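Putative lipoprotein (Bacteroides ovatus, PDB 3OQQ) is of unknown function, a putative extracellular lipoprotein rich in antiparallel beta strands that binds calcium ions. Local coordinates at residues F76-V81 with A99-A104; H124-V129 with L388-R393; I256-K261 with V268-G273. All coordinates share one frame; numbering follows the deposited sequence.

Contact 1 of 3, residues F76-V81 with A99-A104; sequences FALSPV and ASVTLA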
ATOM      1  N   PHE A  76      16.039 -16.977  -9.097  1.00 31.09           N
ATOM      2  CA  PHE A  76      16.915 -16.855  -7.930  1.00 30.24           C
ATOM      3  C   PHE A  76      16.210 -17.301  -6.670  1.00 34.03           C
ATOM      4  O   PHE A  76      15.074 -16.904  -6.414  1.00 31.17           O
ATOM      5  CB  PHE A  76      17.407 -15.409  -7.758  1.00 30.87           C
ATOM      6  CG  PHE A  76      18.446 -14.989  -8.766  1.00 31.60           C
ATOM      7  CD1 PHE A  76      19.793 -15.244  -8.546  1.00 35.46           C
ATOM      8  CD2 PHE A  76      18.073 -14.367  -9.953  1.00 31.11           C
ATOM      9  CE1 PHE A  76      20.751 -14.866  -9.486  1.00 36.97           C
ATOM     10  CE2 PHE A  76      19.032 -13.972 -10.881  1.00 34.29           C
ATOM     11  CZ  PHE A  76      20.365 -14.218 -10.641  1.00 34.09           C
ATOM     12  N   ALA A  77      16.895 -18.118  -5.871  1.00 33.15           N
ATOM     13  CA  ALA A  77      16.378 -18.599  -4.594  1.00 33.50           C
ATOM     14  C   ALA A  77      16.465 -17.478  -3.569  1.00 38.61           C
ATOM     15  O   ALA A  77      17.371 -16.645  -3.643  1.00 38.17           O
ATOM     16  CB  ALA A  77      17.176 -19.818  -4.127  1.00 34.85           C
ATOM     17  N   LEU A  78      15.507 -17.431  -2.636  1.00 36.08           N
ATOM     18  CA  LEU A  78      15.507 -16.434  -1.568  1.00 35.70           C
ATOM     19  C   LEU A  78      16.122 -17.008  -0.288  1.00 41.85           C
ATOM     20  O   LEU A  78      16.000 -18.206  -0.023  1.00 41.89           O
ATOM     21  CB  LEU A  78      14.086 -15.901  -1.292  1.00 34.04           C
ATOM     22  CG  LEU A  78      13.491 -14.977  -2.366  1.00 35.19           C
ATOM     23  CD1 LEU A  78      12.040 -14.708  -2.097  1.00 33.05           C
ATOM     24  CD2 LEU A  78      14.274 -13.686  -2.484  1.00 35.12           C
ATOM     25  N   SER A  79      16.792 -16.149   0.485  1.00 40.83           N
ATOM     26  CA  SER A  79      17.395 -16.487   1.778  1.00 43.29           C
ATOM     27  C   SER A  79      16.667 -15.728   2.909  1.00 51.54           C
ATOM     28  O   SER A  79      16.206 -14.604   2.683  1.00 48.48           O
ATOM     29  CB  SER A  79      18.893 -16.162   1.795  1.00 47.12           C
ATOM     30  OG  SER A  79      19.573 -16.621   0.638  1.00 54.61           O
ATOM     31  N   PRO A  80      16.553 -16.300   4.135  1.00 54.29           N
ATOM     32  CA  PRO A  80      15.872 -15.565   5.220  1.00 54.90           C
ATOM     33  C   PRO A  80      16.688 -14.371   5.722  1.00 60.69           C
ATOM     34  O   PRO A  80      17.915 -14.413   5.702  1.00 59.39           O
ATOM     35  CB  PRO A  80      15.716 -16.621   6.331  1.00 57.32           C
ATOM     36  CG  PRO A  80      16.081 -17.942   5.706  1.00 62.01           C
ATOM     37  CD  PRO A  80      17.030 -17.619   4.605  1.00 57.47           C
ATOM     38  N   VAL A  81      15.990 -13.298   6.148  1.00 60.36           N
ATOM     39  CA  VAL A  81      16.600 -12.092   6.714  1.00 61.99           C
ATOM     40  C   VAL A  81      16.300 -12.086   8.228  1.00 72.38           C
ATOM     41  O   VAL A  81      15.135 -12.209   8.627  1.00 72.35           O
ATOM     42  CB  VAL A  81      16.150 -10.790   5.990  1.00 63.73           C
ATOM     43  CG1 VAL A  81      16.261  -9.559   6.891  1.00 63.38           C
ATOM     44  CG2 VAL A  81      16.957 -10.578   4.723  1.00 63.31           C
ATOM     45  N   ALA A  99      13.154 -10.929   2.862  1.00 35.67           N
ATOM     46  CA  ALA A  99      14.009 -11.961   2.286  1.00 35.81           C
ATOM     47  C   ALA A  99      15.180 -11.304   1.598  1.00 39.23           C
ATOM     48  O   ALA A  99      15.178 -10.084   1.373  1.00 39.19           O
ATOM     49  CB  ALA A  99      13.222 -12.840   1.324  1.00 35.99           C
ATOM     50  N   SER A 100      16.201 -12.103   1.314  1.00 35.03           N
ATOM     51  CA  SER A 100      17.425 -11.649   0.683  1.00 34.89           C
ATOM     52  C   SER A 100      17.675 -12.440  -0.579  1.00 38.65           C
ATOM     53  O   SER A 100      17.339 -13.637  -0.648  1.00 38.38           O
ATOM     54  CB  SER A 100      18.600 -11.799   1.640  1.00 37.84           C
ATOM     55  OG  SER A 100      19.785 -11.289   1.064  1.00 45.69           O
ATOM     56  N   VAL A 101      18.260 -11.761  -1.582  1.00 33.36           N
ATOM     57  CA  VAL A 101      18.590 -12.357  -2.872  1.00 32.00           C
ATOM     58  C   VAL A 101      19.961 -11.853  -3.277  1.00 36.72           C
ATOM     59  O   VAL A 101      20.300 -10.711  -2.983  1.00 38.09           O
ATOM     60  CB  VAL A 101      17.493 -12.058  -3.943  1.00 33.23           C
ATOM     61  CG1 VAL A 101      17.499 -10.595  -4.393  1.00 32.57           C
ATOM     62  CG2 VAL A 101      17.598 -12.990  -5.136  1.00 32.11           C
ATOM     63  N   THR A 102      20.754 -12.710  -3.909  1.00 32.85           N
ATOM     64  CA  THR A 102      22.058 -12.328  -4.434  1.00 32.81           C
ATOM     65  C   THR A 102      21.944 -12.454  -5.937  1.00 33.45           C
ATOM     66  O   THR A 102      21.810 -13.549  -6.467  1.00 30.47           O
ATOM     67  CB  THR A 102      23.190 -13.128  -3.798  1.00 42.84           C
ATOM     68  OG1 THR A 102      23.209 -12.790  -2.412  1.00 44.23           O
ATOM     69  CG2 THR A 102      24.554 -12.795  -4.413  1.00 42.51           C
ATOM     70  N   LEU A 103      21.893 -11.311  -6.609  1.00 30.08           N
ATOM     71  CA  LEU A 103      21.769 -11.277  -8.056  1.00 29.03           C
ATOM     72  C   LEU A 103      23.145 -11.429  -8.711  1.00 34.06           C
ATOM     73  O   LEU A 103      24.165 -11.004  -8.159  1.00 33.34           O
ATOM     74  CB  LEU A 103      21.108  -9.960  -8.499  1.00 27.53           C
ATOM     75  CG  LEU A 103      19.709  -9.645  -7.948  1.00 29.24           C
ATOM     76  CD1 LEU A 103      19.293  -8.253  -8.364  1.00 28.19           C
ATOM     77  CD2 LEU A 103      18.659 -10.691  -8.393  1.00 25.87           C
ATOM     78  N   ALA A 104      23.153 -12.020  -9.900  1.00 31.34           N
ATOM     79  CA  ALA A 104      24.337 -12.194 -10.737  1.00 32.33           C
ATOM     80  C   ALA A 104      23.886 -12.145 -12.172  1.00 33.85           C
ATOM     81  O   ALA A 104      22.799 -12.645 -12.507  1.00 32.13           O
ATOM     82  CB  ALA A 104      25.050 -13.511 -10.425  1.00 33.99           C
TER
HETATM   83  O   HOH W   1      19.532 -15.493  -4.000  1.00 37.95           O
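F76 lies against V101, T102, L103 and A104, its side chain reaching along the edge of the neighbouring strand. The CB atom starts the contact on the apolar side, 3.6 Å from V101 CG2. With CG beside the backbone N (chi1 -73°), the ring is carried toward the later residues of 99-104. There CD1 comes within 3.4 Å of T102 O. CD2 and CE2 lie beneath L103 CD2, a CH-pi contact in which the methyl stands 4.2 Å from the F76 ring centroid over one face, shifted toward the rim. The tip, CZ, meets A104 O near the ring plane, at 3.4 Å. An alanine here would keep only the CB contact with V101, and is likely to leave L103 CD2 without the ring face it rests on.

Farther along, the two segments make a single sound antiparallel hydrogen-bonded pair, S79 with S100: S79 N gives a nearly straight bond to S100 O (2.8 Å) and S100 N returns one to S79 O (2.9 Å). Between this pair and F76 the strands separate, and a water fills in, donating to A77 O and accepting from T102 N. L78 folds its CD2 methyl onto V101 CB at 3.9 Å and also touches A99 CB.

Strand 71-80 stands between strands 59-65 and 96-104, and 96-104 pairs on its other edge with 46-54. V60 and M62 of 59-65 touch F76, V60 also touches L78 and V101, and V53 of 46-54 touches L78 and A99.

Contact 2 of 3, residues H124-V129 with L388-R393; sequences HNTGVV and LPVGTR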
ATOM      1  N   HIS A 124       9.531  -1.400  -4.954  1.00 22.17           N
ATOM      2  CA  HIS A 124       8.105  -1.356  -5.231  1.00 21.47           C
ATOM      3  C   HIS A 124       7.339  -2.270  -4.291  1.00 27.27           C
ATOM      4  O   HIS A 124       7.705  -3.449  -4.137  1.00 26.14           O
ATOM      5  CB  HIS A 124       7.822  -1.754  -6.717  1.00 22.35           C
ATOM      6  CG  HIS A 124       6.364  -1.774  -7.093  1.00 25.19           C
ATOM      7  ND1 HIS A 124       5.782  -2.891  -7.648  1.00 27.34           N
ATOM      8  CD2 HIS A 124       5.430  -0.791  -7.005  1.00 26.78           C
ATOM      9  CE1 HIS A 124       4.517  -2.563  -7.879  1.00 26.54           C
ATOM     10  NE2 HIS A 124       4.266  -1.303  -7.519  1.00 26.64           N
ATOM     11  N   ASN A 125       6.259  -1.727  -3.672  1.00 23.75           N
ATOM     12  CA  ASN A 125       5.359  -2.518  -2.822  1.00 23.21           C
ATOM     13  C   ASN A 125       3.903  -2.098  -3.091  1.00 26.53           C
ATOM     14  O   ASN A 125       3.584  -0.905  -3.122  1.00 24.61           O
ATOM     15  CB  ASN A 125       5.720  -2.404  -1.328  1.00 21.26           C
ATOM     16  CG  ASN A 125       4.831  -3.216  -0.424  1.00 33.88           C
ATOM     17  OD1 ASN A 125       4.092  -2.678   0.410  1.00 30.72           O
ATOM     18  ND2 ASN A 125       4.850  -4.533  -0.578  1.00 30.05           N
ATOM     19  N   THR A 126       3.037  -3.080  -3.323  1.00 23.13           N
ATOM     20  CA  THR A 126       1.618  -2.841  -3.620  1.00 21.43           C
ATOM     21  C   THR A 126       0.769  -3.891  -2.884  1.00 24.02           C
ATOM     22  O   THR A 126       1.264  -4.961  -2.539  1.00 23.20           O
ATOM     23  CB  THR A 126       1.360  -2.795  -5.156  1.00 24.40           C
ATOM     24  OG1 THR A 126      -0.006  -2.461  -5.406  1.00 21.41           O
ATOM     25  CG2 THR A 126       1.735  -4.096  -5.887  1.00 20.63           C
ATOM     26  N   GLY A 127      -0.484  -3.551  -2.621  1.00 18.99           N
ATOM     27  CA  GLY A 127      -1.423  -4.434  -1.955  1.00 17.61           C
ATOM     28  C   GLY A 127      -2.810  -3.832  -1.927  1.00 21.06           C
ATOM     29  O   GLY A 127      -3.055  -2.763  -2.494  1.00 19.88           O
ATOM     30  N   VAL A 128      -3.725  -4.522  -1.275  1.00 17.74           N
ATOM     31  CA  VAL A 128      -5.093  -4.043  -1.098  1.00 16.54           C
ATOM     32  C   VAL A 128      -5.366  -4.027   0.388  1.00 21.24           C
ATOM     33  O   VAL A 128      -5.030  -4.980   1.093  1.00 21.11           O
ATOM     34  CB  VAL A 128      -6.195  -4.801  -1.914  1.00 17.51           C
ATOM     35  CG1 VAL A 128      -6.387  -6.249  -1.437  1.00 16.66           C
ATOM     36  CG2 VAL A 128      -7.519  -4.016  -1.886  1.00 16.85           C
ATOM     37  N   VAL A 129      -5.930  -2.926   0.863  1.00 18.76           N
ATOM     38  CA  VAL A 129      -6.243  -2.770   2.271  1.00 18.99           C
ATOM     39  C   VAL A 129      -7.732  -2.942   2.421  1.00 20.87           C
ATOM     40  O   VAL A 129      -8.514  -2.335   1.681  1.00 18.52           O
ATOM     41  CB  VAL A 129      -5.741  -1.431   2.852  1.00 23.35           C
ATOM     42  CG1 VAL A 129      -6.161  -1.289   4.305  1.00 23.27           C
ATOM     43  CG2 VAL A 129      -4.229  -1.320   2.732  1.00 23.56           C
ATOM     44  N   LEU A 388      -3.443  -7.107   2.008  1.00 19.39           N
ATOM     45  CA  LEU A 388      -3.380  -8.291   1.159  1.00 18.40           C
ATOM     46  C   LEU A 388      -2.710  -8.067  -0.198  1.00 20.69           C
ATOM     47  O   LEU A 388      -2.642  -6.925  -0.647  1.00 19.27           O
ATOM     48  CB  LEU A 388      -4.863  -8.731   0.919  1.00 17.21           C
ATOM     49  CG  LEU A 388      -5.787  -8.809   2.159  1.00 20.84           C
ATOM     50  CD1 LEU A 388      -7.162  -9.253   1.790  1.00 20.05           C
ATOM     51  CD2 LEU A 388      -5.244  -9.775   3.217  1.00 24.28           C
ATOM     52  N   PRO A 389      -2.337  -9.148  -0.939  1.00 19.35           N
ATOM     53  CA  PRO A 389      -1.852  -8.957  -2.326  1.00 18.18           C
ATOM     54  C   PRO A 389      -2.870  -8.156  -3.129  1.00 22.23           C
ATOM     55  O   PRO A 389      -4.083  -8.295  -2.915  1.00 22.25           O
ATOM     56  CB  PRO A 389      -1.692 -10.393  -2.825  1.00 19.52           C
ATOM     57  CG  PRO A 389      -1.361 -11.160  -1.578  1.00 23.61           C
ATOM     58  CD  PRO A 389      -2.333 -10.595  -0.588  1.00 20.18           C
ATOM     59  N   VAL A 390      -2.386  -7.269  -3.991  1.00 19.91           N
ATOM     60  CA  VAL A 390      -3.201  -6.251  -4.684  1.00 20.06           C
ATOM     61  C   VAL A 390      -4.387  -6.849  -5.474  1.00 26.18           C
ATOM     62  O   VAL A 390      -5.471  -6.262  -5.456  1.00 27.58           O
ATOM     63  CB  VAL A 390      -2.354  -5.271  -5.540  1.00 22.81           C
ATOM     64  CG1 VAL A 390      -1.651  -5.983  -6.700  1.00 23.07           C
ATOM     65  CG2 VAL A 390      -3.193  -4.076  -6.012  1.00 21.81           C
ATOM     66  N   GLY A 391      -4.206  -8.018  -6.063  1.00 23.53           N
ATOM     67  CA  GLY A 391      -5.287  -8.662  -6.812  1.00 23.43           C
ATOM     68  C   GLY A 391      -6.413  -9.259  -5.984  1.00 26.05           C
ATOM     69  O   GLY A 391      -7.399  -9.716  -6.561  1.00 25.56           O
ATOM     70  N   THR A 392      -6.296  -9.282  -4.634  1.00 22.81           N
ATOM     71  CA  THR A 392      -7.318  -9.932  -3.794  1.00 22.12           C
ATOM     72  C   THR A 392      -8.644  -9.200  -3.887  1.00 24.49           C
ATOM     73  O   THR A 392      -8.714  -7.973  -3.680  1.00 24.53           O
ATOM     74  CB  THR A 392      -6.863 -10.088  -2.352  1.00 22.39           C
ATOM     75  OG1 THR A 392      -5.556 -10.652  -2.351  1.00 22.72           O
ATOM     76  CG2 THR A 392      -7.825 -10.963  -1.520  1.00 13.89           C
ATOM     77  N   ARG A 393      -9.696  -9.974  -4.219  1.00 18.92           N
ATOM     78  CA  ARG A 393     -11.073  -9.472  -4.379  1.00 18.76           C
ATOM     79  C   ARG A 393     -11.768  -9.298  -3.040  1.00 19.80           C
ATOM     80  O   ARG A 393     -11.576 -10.122  -2.143  1.00 19.80           O
ATOM     81  CB  ARG A 393     -11.888 -10.457  -5.238  1.00 21.57           C
ATOM     82  CG  ARG A 393     -11.395 -10.492  -6.679  1.00 30.35           C
ATOM     83  CD  ARG A 393     -11.454 -11.894  -7.166  1.00 33.40           C
ATOM     84  NE  ARG A 393     -10.920 -12.060  -8.516  1.00 36.32           N
ATOM     85  CZ  ARG A 393      -9.645 -12.288  -8.800  1.00 44.42           C
ATOM     86  NH1 ARG A 393      -8.737 -12.299  -7.837  1.00 37.79           N
ATOM     87  NH2 ARG A 393      -9.268 -12.504 -10.049  1.00 36.34           N
TER
HETATM   88  O   HOH W   2       0.324  -7.304  -4.103  1.00 21.39           O
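V128 and L388 form an antiparallel hydrogen-bonded pair, joined by two backbone bonds: V128 N to L388 O at 2.7 Å and L388 N to V128 O at 2.8 Å. The pairing attaches the end of strand 385-388 to strand 122-131, and directly after this pair the chain turns away from the strand in a type I beta turn from P389 to T392. That turn is closed at P389 O, which accepts two bonds, from T392 N and from T392 OG1 (2.8 Å), both arriving from the same face of the carbonyl plane. The hydroxyl therefore ties the T392 side chain to the turn. A water carries the link one step further, donating to T126 O and accepting from V390 N, where the turning chain no longer offers a direct strand bond.

Around these bonds pack V128, L388, V390 and T392. The CG1 methyl of V128 sits between the backbone N and the carbonyl carbon (chi1 67°), a rotation that brings it beneath the turn, 3.4 Å from P389 O; L388 CB and T392 CB touch the same methyl. G127 lies where L388 O passes within 3.1 Å of its CA, and a CB on this residue would collide with that oxygen. W422 and Y423 pack on L388 and P389 from a loop, and strand 150-161 runs along the other edge of 122-131.

V390 leans obliquely across T126, whose hydroxyl is bonded to Y154 O; on the V390 side, the CG2 methyl rests 3.6 Å from T126 OG1.

Contact 3 of 3, residues I256-K261 with V268-G273; sequences ILTVDK and VITLDG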
ATOM      1  N   ILE A 256     -11.027  15.161  -0.857  1.00 18.43           N
ATOM      2  CA  ILE A 256     -10.060  16.076  -0.222  1.00 17.89           C
ATOM      3  C   ILE A 256      -8.810  15.271   0.128  1.00 19.95           C
ATOM      4  O   ILE A 256      -8.891  14.343   0.938  1.00 17.65           O
ATOM      5  CB  ILE A 256     -10.611  16.820   1.031  1.00 21.13           C
ATOM      6  CG1 ILE A 256     -11.990  17.490   0.787  1.00 22.39           C
ATOM      7  CG2 ILE A 256      -9.568  17.819   1.571  1.00 19.22           C
ATOM      8  CD1 ILE A 256     -12.764  17.855   2.082  1.00 30.20           C
ATOM      9  N   LEU A 257      -7.663  15.649  -0.450  1.00 16.22           N
ATOM     10  CA  LEU A 257      -6.400  14.976  -0.181  1.00 15.09           C
ATOM     11  C   LEU A 257      -5.502  15.904   0.618  1.00 20.30           C
ATOM     12  O   LEU A 257      -5.163  16.991   0.160  1.00 19.76           O
ATOM     13  CB  LEU A 257      -5.722  14.535  -1.490  1.00 14.73           C
ATOM     14  CG  LEU A 257      -4.290  14.012  -1.426  1.00 16.41           C
ATOM     15  CD1 LEU A 257      -4.177  12.763  -0.534  1.00 13.44           C
ATOM     16  CD2 LEU A 257      -3.795  13.751  -2.799  1.00 19.37           C
ATOM     17  N   THR A 258      -5.154  15.480   1.841  1.00 17.01           N
ATOM     18  CA  THR A 258      -4.298  16.252   2.722  1.00 16.27           C
ATOM     19  C   THR A 258      -3.004  15.492   2.914  1.00 20.87           C
ATOM     20  O   THR A 258      -3.013  14.298   3.200  1.00 19.59           O
ATOM     21  CB  THR A 258      -5.005  16.576   4.053  1.00 20.95           C
ATOM     22  OG1 THR A 258      -6.256  17.197   3.767  1.00 20.19           O
ATOM     23  CG2 THR A 258      -4.173  17.509   4.953  1.00 16.51           C
ATOM     24  N   VAL A 259      -1.887  16.188   2.727  1.00 19.02           N
ATOM     25  CA  VAL A 259      -0.564  15.628   2.998  1.00 18.10           C
ATOM     26  C   VAL A 259       0.055  16.505   4.098  1.00 20.20           C
ATOM     27  O   VAL A 259       0.262  17.698   3.884  1.00 17.01           O
ATOM     28  CB  VAL A 259       0.334  15.487   1.740  1.00 20.77           C
ATOM     29  CG1 VAL A 259       1.673  14.864   2.108  1.00 19.73           C
ATOM     30  CG2 VAL A 259      -0.350  14.656   0.658  1.00 19.41           C
ATOM     31  N   ASP A 260       0.316  15.917   5.276  1.00 17.97           N
ATOM     32  CA  ASP A 260       0.917  16.635   6.405  1.00 17.90           C
ATOM     33  C   ASP A 260       2.266  15.991   6.718  1.00 21.13           C
ATOM     34  O   ASP A 260       2.302  14.925   7.337  1.00 18.91           O
ATOM     35  CB  ASP A 260      -0.026  16.628   7.630  1.00 18.87           C
ATOM     36  CG  ASP A 260       0.407  17.495   8.817  1.00 23.49           C
ATOM     37  OD1 ASP A 260       1.584  17.886   8.872  1.00 20.26           O
ATOM     38  OD2 ASP A 260      -0.429  17.732   9.714  1.00 30.12           O
ATOM     39  N   LYS A 261       3.378  16.640   6.283  1.00 16.92           N
ATOM     40  CA  LYS A 261       4.705  16.073   6.481  1.00 16.55           C
ATOM     41  C   LYS A 261       5.252  16.406   7.870  1.00 22.29           C
ATOM     42  O   LYS A 261       6.270  15.855   8.250  1.00 24.46           O
ATOM     43  CB  LYS A 261       5.678  16.580   5.384  1.00 17.88           C
ATOM     44  CG  LYS A 261       6.134  18.072   5.533  1.00 17.16           C
ATOM     45  CD  LYS A 261       7.186  18.390   4.501  1.00 25.09           C
ATOM     46  CE  LYS A 261       7.680  19.818   4.551  1.00 28.27           C
ATOM     47  NZ  LYS A 261       8.450  20.145   3.312  1.00 24.40           N
ATOM     48  N   VAL A 268       1.514  12.289   7.283  1.00 20.24           N
ATOM     49  CA  VAL A 268       0.141  11.764   7.439  1.00 19.68           C
ATOM     50  C   VAL A 268      -0.677  12.161   6.192  1.00 23.86           C
ATOM     51  O   VAL A 268      -0.847  13.345   5.919  1.00 23.00           O
ATOM     52  CB  VAL A 268      -0.528  12.213   8.765  1.00 22.71           C
ATOM     53  CG1 VAL A 268      -1.981  11.725   8.852  1.00 21.97           C
ATOM     54  CG2 VAL A 268       0.292  11.748   9.975  1.00 22.11           C
ATOM     55  N   ILE A 269      -1.154  11.151   5.442  1.00 20.71           N
ATOM     56  CA  ILE A 269      -1.891  11.325   4.198  1.00 19.86           C
ATOM     57  C   ILE A 269      -3.337  10.881   4.381  1.00 23.38           C
ATOM     58  O   ILE A 269      -3.581   9.745   4.787  1.00 19.77           O
ATOM     59  CB  ILE A 269      -1.182  10.526   3.043  1.00 21.83           C
ATOM     60  CG1 ILE A 269       0.266  11.053   2.851  1.00 22.02           C
ATOM     61  CG2 ILE A 269      -1.983  10.615   1.706  1.00 19.03           C
ATOM     62  CD1 ILE A 269       1.152  10.262   1.939  1.00 16.55           C
ATOM     63  N   THR A 270      -4.299  11.766   4.055  1.00 20.48           N
ATOM     64  CA  THR A 270      -5.715  11.383   4.148  1.00 18.87           C
ATOM     65  C   THR A 270      -6.475  11.715   2.858  1.00 21.48           C
ATOM     66  O   THR A 270      -6.274  12.776   2.267  1.00 21.41           O
ATOM     67  CB  THR A 270      -6.420  12.028   5.339  1.00 16.58           C
ATOM     68  OG1 THR A 270      -6.309  13.435   5.221  1.00 19.94           O
ATOM     69  CG2 THR A 270      -5.876  11.555   6.691  1.00 15.51           C
ATOM     70  N   LEU A 271      -7.363  10.798   2.459  1.00 17.80           N
ATOM     71  CA  LEU A 271      -8.287  10.937   1.357  1.00 16.68           C
ATOM     72  C   LEU A 271      -9.685  10.952   1.943  1.00 21.86           C
ATOM     73  O   LEU A 271     -10.178   9.922   2.415  1.00 22.23           O
ATOM     74  CB  LEU A 271      -8.117   9.805   0.334  1.00 15.53           C
ATOM     75  CG  LEU A 271      -9.123   9.833  -0.843  1.00 16.96           C
ATOM     76  CD1 LEU A 271      -9.018  11.155  -1.659  1.00 15.56           C
ATOM     77  CD2 LEU A 271      -8.928   8.643  -1.728  1.00 13.02           C
ATOM     78  N   ASP A 272     -10.288  12.144   1.977  1.00 16.76           N
ATOM     79  CA  ASP A 272     -11.628  12.389   2.529  1.00 15.01           C
ATOM     80  C   ASP A 272     -12.620  12.441   1.360  1.00 22.00           C
ATOM     81  O   ASP A 272     -12.182  12.612   0.215  1.00 21.08           O
ATOM     82  CB  ASP A 272     -11.563  13.700   3.316  1.00 15.62           C
ATOM     83  CG  ASP A 272     -12.711  14.071   4.246  1.00 22.96           C
ATOM     84  OD1 ASP A 272     -13.753  13.353   4.246  1.00 22.28           O
ATOM     85  OD2 ASP A 272     -12.584  15.076   4.939  1.00 23.63           O
ATOM     86  N   GLY A 273     -13.912  12.212   1.623  1.00 19.83           N
ATOM     87  CA  GLY A 273     -14.929  12.218   0.561  1.00 19.48           C
ATOM     88  C   GLY A 273     -15.551  10.884   0.202  1.00 22.03           C
ATOM     89  O   GLY A 273     -16.397  10.801  -0.713  1.00 21.39           O
TER
HETATM   90  O   HOH W   3      -7.979  14.989   3.719  1.00 21.76           O
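T258 and T270 stand side by side on one face of the sheet, with different first torsions: OG1 of T258 lies beside its backbone N (chi1 -53°), whereas OG1 of T270 is set between the backbone N and the carbonyl carbon (chi1 58°). These rotations turn both hydroxyls to one water, 2.8 Å from T258 OG1 and 2.7 Å from T270 OG1, which also donates a hydrogen bond to I256 O. The setting is an antiparallel beta hairpin of strands 253-263 and 266-272, whose two segments run 171° apart in direction.

Three hydrogen-bonded pairs hold the ladder: I256 with D272, T258 with T270, and D260 with V268. Each has two backbone bonds. The central pair is regular, with both donors in the carbonyl planes, but at the end of the ladder I256 N approaches D272 O from well above its plane, where strand 266-272 gives way to a loop.

The side chains of these three pairs share one partly exposed face, and D260 there turns its carboxylate to Q263 and A262 N. L257, V259, I269 and L271 point to the buried face instead. L257 and I269 lie side by side, L257 CD1 3.8 Å from I269 CG2, and I269 CG1 meets V259 CG1 on its other branch. Strands 205-215 and 298-307 pack on this apolar surface through residues such as L212 and V303, so the hairpin forms part of the interface between two layers of strands.

On the face shared with T258 and T270, I256 and D272 run alongside each other, their CB atoms 4.0 Å apart.

In the fold
From the N terminus, contact 1 comes first and closes a short excursion between strands 71-80 and 96-104. The chain then enters strand 122-131, the first half of contact 2, whose partner arrives only after 258 further residues. Contact 1 closes before contact 2 opens, and contact 3, a local hairpin, lies wholly within the long span of contact 2. Contact 2 lies near the centre of the chain, about 7 Å from it, with contacts 1 and 3 on opposite sides and their own centres about 36 Å apart. It brings the late chain back to the strand following the N-terminal strands, whereas contact 3 belongs to a separate six-stranded sheet.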